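PDB 3L7N: glutamine amidotransferase domain-containing protein from Streptococcus mutans, which probably hydrolyses glutamine to supply ammonia to an acceptor, as class I glutamine amidotransferases do, though its own acceptor is not established. Local coordinates for residues A[107-119]-A[204-218]. Residues are numbered along the deposited sequence; the frame is centred on the assembly and turned at random.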
ATOM      1  N   HIS A 107      -9.817   9.941  -7.447  1.00 46.02           N
ATOM      2  CA  HIS A 107      -8.999  10.947  -6.790  1.00 46.57           C
ATOM      3  C   HIS A 107      -9.445  11.130  -5.350  1.00 46.10           C
ATOM      4  O   HIS A 107     -10.591  10.942  -5.040  1.00 46.18           O
ATOM      5  CB  HIS A 107      -9.071  12.292  -7.541  1.00 48.45           C
ATOM      6  CG  HIS A 107      -8.671  12.206  -8.993  1.00 56.42           C
ATOM      7  ND1 HIS A 107      -9.538  12.529 -10.025  1.00 62.65           N
ATOM      8  CD2 HIS A 107      -7.511  11.805  -9.587  1.00 62.76           C
ATOM      9  CE1 HIS A 107      -8.925  12.344 -11.192  1.00 66.70           C
ATOM     10  NE2 HIS A 107      -7.699  11.898 -10.955  1.00 67.84           N
ATOM     11  N   SER A 108      -8.501  11.472  -4.466  1.00 45.70           N
ATOM     12  CA  SER A 108      -8.779  11.614  -3.029  1.00 44.45           C
ATOM     13  C   SER A 108      -9.378  13.003  -2.791  1.00 46.17           C
ATOM     14  O   SER A 108      -8.987  13.936  -3.445  1.00 45.90           O
ATOM     15  CB  SER A 108      -7.484  11.460  -2.242  1.00 42.72           C
ATOM     16  OG  SER A 108      -7.725  11.294  -0.854  1.00 38.22           O
ATOM     17  N   PRO A 109     -10.389  13.120  -1.872  1.00 47.66           N
ATOM     18  CA  PRO A 109     -10.857  14.464  -1.468  1.00 48.58           C
ATOM     19  C   PRO A 109      -9.674  15.392  -1.232  1.00 50.08           C
ATOM     20  O   PRO A 109      -9.559  16.436  -1.875  1.00 49.48           O
ATOM     21  CB  PRO A 109     -11.601  14.200  -0.111  1.00 47.62           C
ATOM     22  CG  PRO A 109     -11.909  12.733  -0.087  1.00 48.08           C
ATOM     23  CD  PRO A 109     -11.258  12.066  -1.338  1.00 48.17           C
ATOM     24  N   LYS A 110      -8.789  14.996  -0.311  1.00 51.66           N
ATOM     25  CA  LYS A 110      -7.541  15.721  -0.087  1.00 51.74           C
ATOM     26  C   LYS A 110      -6.260  14.827  -0.354  1.00 50.65           C
ATOM     27  O   LYS A 110      -6.197  13.617   0.057  1.00 50.42           O
ATOM     28  CB  LYS A 110      -7.537  16.331   1.324  1.00 51.83           C
ATOM     29  CG  LYS A 110      -8.309  17.706   1.416  1.00 55.80           C
ATOM     30  CD  LYS A 110      -7.998  18.659   0.127  1.00 62.16           C
ATOM     31  CE  LYS A 110      -8.297  20.219   0.403  1.00 62.34           C
ATOM     32  NZ  LYS A 110      -6.989  21.057   0.541  1.00 65.70           N
ATOM     33  N   LYS A 111      -5.278  15.390  -1.045  1.00 49.09           N
ATOM     34  CA  LYS A 111      -3.970  14.729  -1.146  1.00 47.69           C
ATOM     35  C   LYS A 111      -3.191  14.776   0.153  1.00 47.18           C
ATOM     36  O   LYS A 111      -3.327  15.699   0.927  1.00 48.99           O
ATOM     37  CB  LYS A 111      -3.173  15.264  -2.314  1.00 47.98           C
ATOM     38  CG  LYS A 111      -2.029  16.141  -1.987  1.00 48.70           C
ATOM     39  CD  LYS A 111      -1.589  16.830  -3.296  1.00 50.73           C
ATOM     40  CE  LYS A 111      -0.155  16.510  -3.626  1.00 52.79           C
ATOM     41  NZ  LYS A 111       0.108  16.531  -5.130  1.00 51.27           N
ATOM     42  N   GLU A 112      -2.456  13.720   0.438  1.00 46.75           N
ATOM     43  CA  GLU A 112      -1.867  13.546   1.767  1.00 45.66           C
ATOM     44  C   GLU A 112      -0.419  13.023   1.671  1.00 46.36           C
ATOM     45  O   GLU A 112      -0.146  11.997   1.035  1.00 48.30           O
ATOM     46  CB  GLU A 112      -2.705  12.608   2.618  1.00 43.84           C
ATOM     47  CG  GLU A 112      -4.100  13.067   2.904  1.00 43.61           C
ATOM     48  CD  GLU A 112      -4.941  11.964   3.618  1.00 48.81           C
ATOM     49  OE1 GLU A 112      -5.557  12.242   4.716  1.00 51.45           O
ATOM     50  OE2 GLU A 112      -4.916  10.804   3.141  1.00 47.94           O
ATOM     51  N   ILE A 113       0.489  13.730   2.322  1.00 45.75           N
ATOM     52  CA  ILE A 113       1.916  13.463   2.234  1.00 43.65           C
ATOM     53  C   ILE A 113       2.506  13.767   3.594  1.00 43.07           C
ATOM     54  O   ILE A 113       2.702  14.898   3.926  1.00 43.54           O
ATOM     55  CB  ILE A 113       2.585  14.404   1.201  1.00 42.60           C
ATOM     56  CG1 ILE A 113       2.074  14.121  -0.216  1.00 39.84           C
ATOM     57  CG2 ILE A 113       4.047  14.310   1.301  1.00 44.62           C
ATOM     58  CD1 ILE A 113       2.876  14.784  -1.293  1.00 35.48           C
ATOM     59  N   GLY A 114       2.691  12.767   4.407  1.00 42.26           N
ATOM     60  CA  GLY A 114       3.205  12.994   5.692  1.00 43.18           C
ATOM     61  C   GLY A 114       2.627  12.045   6.629  1.00 45.27           C
ATOM     62  O   GLY A 114       2.040  11.098   6.228  1.00 46.57           O
ATOM     63  N   ASN A 115       2.778  12.295   7.914  1.00 47.69           N
ATOM     64  CA  ASN A 115       2.266  11.367   8.900  1.00 49.75           C
ATOM     65  C   ASN A 115       1.008  11.880   9.586  1.00 49.74           C
ATOM     66  O   ASN A 115       1.058  12.842  10.326  1.00 49.80           O
ATOM     67  CB  ASN A 115       3.352  10.986   9.916  1.00 50.28           C
ATOM     68  CG  ASN A 115       4.571  10.410   9.263  1.00 51.83           C
ATOM     69  OD1 ASN A 115       5.618  11.006   9.291  1.00 57.64           O
ATOM     70  ND2 ASN A 115       4.416   9.256   8.618  1.00 54.68           N
ATOM     71  N   TYR A 116      -0.141  11.255   9.259  1.00 49.86           N
ATOM     72  CA  TYR A 116      -1.442  11.679   9.795  1.00 49.10           C
ATOM     73  C   TYR A 116      -2.217  10.542  10.462  1.00 49.09           C
ATOM     74  O   TYR A 116      -1.900   9.358  10.281  1.00 49.01           O
ATOM     75  CB  TYR A 116      -2.264  12.354   8.741  1.00 47.91           C
ATOM     76  CG  TYR A 116      -1.633  13.605   8.201  1.00 49.12           C
ATOM     77  CD1 TYR A 116      -1.701  14.812   8.910  1.00 48.88           C
ATOM     78  CD2 TYR A 116      -0.984  13.601   6.978  1.00 48.94           C
ATOM     79  CE1 TYR A 116      -1.128  15.961   8.407  1.00 49.74           C
ATOM     80  CE2 TYR A 116      -0.444  14.761   6.447  1.00 50.97           C
ATOM     81  CZ  TYR A 116      -0.494  15.929   7.172  1.00 51.56           C
ATOM     82  OH  TYR A 116       0.105  17.070   6.667  1.00 55.01           O
ATOM     83  N   LEU A 117      -3.146  10.908  11.335  1.00 48.97           N
ATOM     84  CA  LEU A 117      -4.008   9.926  11.931  1.00 48.16           C
ATOM     85  C   LEU A 117      -4.839   9.292  10.870  1.00 45.66           C
ATOM     86  O   LEU A 117      -5.302   9.952   9.952  1.00 45.01           O
ATOM     87  CB  LEU A 117      -4.926  10.558  12.997  1.00 49.17           C
ATOM     88  CG  LEU A 117      -4.386  10.816  14.410  1.00 53.02           C
ATOM     89  CD1 LEU A 117      -5.300  11.851  15.115  1.00 60.83           C
ATOM     90  CD2 LEU A 117      -4.267   9.497  15.266  1.00 50.63           C
ATOM     91  N   ILE A 118      -4.961   7.999  10.958  1.00 44.51           N
ATOM     92  CA  ILE A 118      -6.078   7.292  10.383  1.00 44.03           C
ATOM     93  C   ILE A 118      -6.898   6.816  11.579  1.00 44.46           C
ATOM     94  O   ILE A 118      -6.371   6.796  12.738  1.00 43.41           O
ATOM     95  CB  ILE A 118      -5.603   6.027   9.513  1.00 43.14           C
ATOM     96  CG1 ILE A 118      -4.735   5.101  10.353  1.00 38.98           C
ATOM     97  CG2 ILE A 118      -4.854   6.491   8.215  1.00 43.13           C
ATOM     98  CD1 ILE A 118      -4.913   3.694  10.068  1.00 35.03           C
ATOM     99  N   SER A 119      -8.173   6.438  11.318  1.00 44.19           N
ATOM    100  CA  SER A 119      -9.177   6.155  12.372  1.00 44.30           C
ATOM    101  C   SER A 119     -10.010   4.961  11.964  1.00 44.32           C
ATOM    102  O   SER A 119     -10.616   4.966  10.874  1.00 44.76           O
ATOM    103  CB  SER A 119     -10.122   7.372  12.544  1.00 44.81           C
ATOM    104  OG  SER A 119      -9.431   8.608  12.426  1.00 46.17           O
ATOM    105  N   GLU A 204      -0.987  23.616   0.863  1.00 72.53           N
ATOM    106  CA  GLU A 204      -1.861  22.460   1.063  1.00 69.90           C
ATOM    107  C   GLU A 204      -2.049  22.032   2.545  1.00 67.49           C
ATOM    108  O   GLU A 204      -1.147  22.207   3.392  1.00 67.24           O
ATOM    109  CB  GLU A 204      -1.412  21.285   0.189  1.00 69.87           C
ATOM    110  CG  GLU A 204      -2.548  20.343  -0.184  1.00 72.33           C
ATOM    111  CD  GLU A 204      -3.015  20.524  -1.588  1.00 74.62           C
ATOM    112  OE1 GLU A 204      -2.173  20.878  -2.459  1.00 75.44           O
ATOM    113  OE2 GLU A 204      -4.217  20.280  -1.846  1.00 75.97           O
ATOM    114  N   THR A 205      -3.224  21.463   2.826  1.00 65.08           N
ATOM    115  CA  THR A 205      -3.667  21.164   4.190  1.00 63.40           C
ATOM    116  C   THR A 205      -2.854  20.053   4.769  1.00 64.15           C
ATOM    117  O   THR A 205      -2.539  20.044   5.984  1.00 64.27           O
ATOM    118  CB  THR A 205      -5.131  20.676   4.181  1.00 63.25           C
ATOM    119  OG1 THR A 205      -5.835  21.257   3.065  1.00 59.96           O
ATOM    120  CG2 THR A 205      -5.845  20.990   5.536  1.00 59.54           C
ATOM    121  N   TYR A 206      -2.578  19.051   3.924  1.00 64.03           N
ATOM    122  CA  TYR A 206      -2.164  17.737   4.386  1.00 63.32           C
ATOM    123  C   TYR A 206      -0.850  17.306   3.790  1.00 62.66           C
ATOM    124  O   TYR A 206      -0.590  16.132   3.656  1.00 63.75           O
ATOM    125  CB  TYR A 206      -3.225  16.736   4.085  1.00 63.05           C
ATOM    126  CG  TYR A 206      -4.400  16.883   4.977  1.00 65.12           C
ATOM    127  CD1 TYR A 206      -4.236  16.895   6.379  1.00 66.26           C
ATOM    128  CD2 TYR A 206      -5.707  17.056   4.448  1.00 64.34           C
ATOM    129  CE1 TYR A 206      -5.333  17.060   7.243  1.00 65.42           C
ATOM    130  CE2 TYR A 206      -6.811  17.221   5.299  1.00 63.58           C
ATOM    131  CZ  TYR A 206      -6.610  17.217   6.714  1.00 64.06           C
ATOM    132  OH  TYR A 206      -7.674  17.361   7.588  1.00 62.20           O
ATOM    133  N   VAL A 207      -0.007  18.279   3.483  1.00 61.05           N
ATOM    134  CA  VAL A 207       1.343  18.037   3.070  1.00 59.50           C
ATOM    135  C   VAL A 207       2.310  18.587   4.144  1.00 59.82           C
ATOM    136  O   VAL A 207       2.260  19.792   4.502  1.00 60.70           O
ATOM    137  CB  VAL A 207       1.623  18.733   1.749  1.00 59.02           C
ATOM    138  CG1 VAL A 207       3.049  18.584   1.375  1.00 58.39           C
ATOM    139  CG2 VAL A 207       0.705  18.203   0.654  1.00 57.45           C
ATOM    140  N   GLN A 208       3.159  17.719   4.679  1.00 58.93           N
ATOM    141  CA  GLN A 208       4.139  18.143   5.680  1.00 58.43           C
ATOM    142  C   GLN A 208       5.472  18.613   5.034  1.00 59.08           C
ATOM    143  O   GLN A 208       5.587  18.679   3.810  1.00 58.16           O
ATOM    144  CB  GLN A 208       4.372  17.054   6.705  1.00 57.45           C
ATOM    145  CG  GLN A 208       3.214  16.829   7.599  1.00 53.04           C
ATOM    146  CD  GLN A 208       3.443  15.732   8.518  1.00 50.02           C
ATOM    147  OE1 GLN A 208       4.432  15.025   8.422  1.00 50.09           O
ATOM    148  NE2 GLN A 208       2.569  15.569   9.436  1.00 52.17           N
ATOM    149  N   THR A 209       6.424  19.046   5.878  1.00 60.17           N
ATOM    150  CA  THR A 209       7.753  19.512   5.397  1.00 60.18           C
ATOM    151  C   THR A 209       8.760  18.340   5.417  1.00 61.25           C
ATOM    152  O   THR A 209       8.628  17.378   6.259  1.00 61.69           O
ATOM    153  CB  THR A 209       8.309  20.674   6.284  1.00 59.44           C
ATOM    154  OG1 THR A 209       8.824  20.139   7.514  1.00 57.43           O
ATOM    155  CG2 THR A 209       7.226  21.645   6.604  1.00 61.80           C
ATOM    156  N   ALA A 210       9.764  18.405   4.520  1.00 61.07           N
ATOM    157  CA  ALA A 210      10.870  17.434   4.519  1.00 60.30           C
ATOM    158  C   ALA A 210      11.406  17.177   5.935  1.00 60.83           C
ATOM    159  O   ALA A 210      11.700  16.017   6.306  1.00 59.87           O
ATOM    160  CB  ALA A 210      11.986  17.900   3.594  1.00 60.47           C
ATOM    161  N   GLU A 211      11.483  18.253   6.737  1.00 61.32           N
ATOM    162  CA  GLU A 211      11.986  18.165   8.099  1.00 62.62           C
ATOM    163  C   GLU A 211      11.011  17.440   9.039  1.00 61.15           C
ATOM    164  O   GLU A 211      11.434  16.653   9.937  1.00 60.39           O
ATOM    165  CB  GLU A 211      12.321  19.571   8.640  1.00 63.81           C
ATOM    166  CG  GLU A 211      12.758  19.599  10.170  1.00 71.19           C
ATOM    167  CD  GLU A 211      14.022  20.512  10.427  1.00 82.34           C
ATOM    168  OE1 GLU A 211      14.350  21.378   9.551  1.00 85.19           O
ATOM    169  OE2 GLU A 211      14.682  20.347  11.494  1.00 85.23           O
ATOM    170  N   GLU A 212       9.726  17.717   8.866  1.00 60.12           N
ATOM    171  CA  GLU A 212       8.702  17.106   9.712  1.00 59.47           C
ATOM    172  C   GLU A 212       8.680  15.630   9.530  1.00 57.89           C
ATOM    173  O   GLU A 212       8.627  14.879  10.502  1.00 57.72           O
ATOM    174  CB  GLU A 212       7.337  17.677   9.399  1.00 59.78           C
ATOM    175  CG  GLU A 212       6.853  18.633  10.419  1.00 59.84           C
ATOM    176  CD  GLU A 212       5.763  19.510   9.898  1.00 62.97           C
ATOM    177  OE1 GLU A 212       5.841  19.967   8.712  1.00 60.02           O
ATOM    178  OE2 GLU A 212       4.803  19.737  10.655  1.00 66.85           O
ATOM    179  N   MET A 213       8.774  15.204   8.275  1.00 56.45           N
ATOM    180  CA  MET A 213       8.753  13.779   7.942  1.00 55.01           C
ATOM    181  C   MET A 213      10.038  13.097   8.262  1.00 54.94           C
ATOM    182  O   MET A 213      10.047  11.942   8.774  1.00 54.26           O
ATOM    183  CB  MET A 213       8.401  13.583   6.502  1.00 53.68           C
ATOM    184  CG  MET A 213       7.075  14.082   6.202  1.00 52.21           C
ATOM    185  SD  MET A 213       6.513  13.687   4.605  1.00 48.00           S
ATOM    186  CE  MET A 213       7.426  14.822   3.564  1.00 45.21           C
ATOM    187  N   GLN A 214      11.140  13.793   7.989  1.00 55.02           N
ATOM    188  CA  GLN A 214      12.442  13.199   8.076  1.00 54.77           C
ATOM    189  C   GLN A 214      12.851  12.890   9.535  1.00 54.30           C
ATOM    190  O   GLN A 214      13.493  11.858   9.811  1.00 54.12           O
ATOM    191  CB  GLN A 214      13.445  14.074   7.406  1.00 54.86           C
ATOM    192  CG  GLN A 214      14.728  13.432   7.232  1.00 59.06           C
ATOM    193  CD  GLN A 214      14.743  12.473   6.060  1.00 65.77           C
ATOM    194  OE1 GLN A 214      14.789  12.908   4.864  1.00 64.82           O
ATOM    195  NE2 GLN A 214      14.738  11.119   6.370  1.00 64.07           N
ATOM    196  N   THR A 215      12.378  13.727  10.473  1.00 54.20           N
ATOM    197  CA  THR A 215      12.751  13.593  11.916  1.00 53.40           C
ATOM    198  C   THR A 215      11.805  12.700  12.669  1.00 52.23           C
ATOM    199  O   THR A 215      12.074  12.335  13.801  1.00 51.97           O
ATOM    200  CB  THR A 215      12.773  14.948  12.611  1.00 53.62           C
ATOM    201  OG1 THR A 215      11.503  15.578  12.440  1.00 52.95           O
ATOM    202  CG2 THR A 215      13.888  15.861  11.997  1.00 54.49           C
ATOM    203  N   PHE A 216      10.685  12.348  12.030  1.00 50.92           N
ATOM    204  CA  PHE A 216       9.576  11.666  12.704  1.00 49.68           C
ATOM    205  C   PHE A 216      10.005  10.237  13.129  1.00 47.86           C
ATOM    206  O   PHE A 216      10.936   9.698  12.584  1.00 48.08           O
ATOM    207  CB  PHE A 216       8.328  11.646  11.773  1.00 50.09           C
ATOM    208  CG  PHE A 216       7.135  11.042  12.391  1.00 53.59           C
ATOM    209  CD1 PHE A 216       6.202  11.829  13.043  1.00 60.61           C
ATOM    210  CD2 PHE A 216       6.938   9.628  12.361  1.00 55.77           C
ATOM    211  CE1 PHE A 216       5.036  11.201  13.721  1.00 62.51           C
ATOM    212  CE2 PHE A 216       5.791   8.998  12.996  1.00 55.39           C
ATOM    213  CZ  PHE A 216       4.858   9.775  13.666  1.00 58.25           C
ATOM    214  N   ASP A 217       9.381   9.679  14.152  1.00 46.09           N
ATOM    215  CA  ASP A 217       9.753   8.341  14.573  1.00 45.77           C
ATOM    216  C   ASP A 217       8.753   7.263  14.078  1.00 46.18           C
ATOM    217  O   ASP A 217       7.583   7.190  14.573  1.00 45.91           O
ATOM    218  CB  ASP A 217       9.889   8.256  16.079  1.00 46.19           C
ATOM    219  CG  ASP A 217      10.212   6.803  16.573  1.00 49.76           C
ATOM    220  OD1 ASP A 217      10.017   5.848  15.816  1.00 53.49           O
ATOM    221  OD2 ASP A 217      10.662   6.634  17.703  1.00 56.08           O
ATOM    222  N   TYR A 218       9.245   6.346  13.198  1.00 44.12           N
ATOM    223  CA  TYR A 218       8.375   5.418  12.494  1.00 40.63           C
ATOM    224  C   TYR A 218       8.166   4.097  13.166  1.00 41.11           C
ATOM    225  O   TYR A 218       7.514   3.243  12.611  1.00 43.79           O
ATOM    226  CB  TYR A 218       8.854   5.201  11.069  1.00 38.66           C
ATOM    227  CG  TYR A 218       8.759   6.393  10.232  1.00 34.26           C
ATOM    228  CD1 TYR A 218       7.579   6.683   9.547  1.00 34.31           C
ATOM    229  CD2 TYR A 218       9.853   7.293  10.112  1.00 29.93           C
ATOM    230  CE1 TYR A 218       7.453   7.868   8.731  1.00 32.33           C
ATOM    231  CE2 TYR A 218       9.770   8.449   9.297  1.00 29.53           C
ATOM    232  CZ  TYR A 218       8.543   8.746   8.628  1.00 34.80           C
ATOM    233  OH  TYR A 218       8.408   9.911   7.881  1.00 37.10           O
TER
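Ile113 and Val207 form a single beta bridge where the successive strands 106-113 and 115-120 of the class I glutamine amidotransferase fold, with a corner at Gly114, meet the linker that follows helix 197-203. Ile113 N donates to Tyr206 O, and Gln208 N returns a bond to Ile113 O; both are 3.0 Å and nearly straight. Past the bridge the extended Gln208 side chain lays its amide along the backbone at Asn115, taking a weak bond from Asn115 N through OE1 and giving a weak, bent one from NE2 to Asn115 O. The same amide packs against the Gly114 backbone at the site where a side chain would stand. Met213 SD lies 3.6 Å from Gly114 CA, while Met213 CE touches Ile113 CG2. This buried side is backed by Leu197 and Val187 of neighbouring helices.

The Tyr116 ring is sandwiched: Gln208 NE2 lies over one face, and the edge of Tyr206 meets the other in a T-shaped stack, planes 84° apart. Tyr206 in turn rests its CD2 edge against Lys110 CB.

Toward solvent the contact thins to polar and charged groups at the exposed rim, Lys110, Thr205 and Glu204. The Lys110 chain, bent at chi2 and again near its end, brings NZ to Thr205 OG1 (2.8 Å) and also makes a long salt bridge with Glu204 OE2.

At the other end Asn115 CG stands anti to its own carbonyl carbon (chi1 -57°), which carries the amide over the Phe216 ring, stacked with planes 28° apart. Its OD1 sits 3.5 Å from Phe216 CG, and ND2 lies 3.3 Å from Tyr218 CE1.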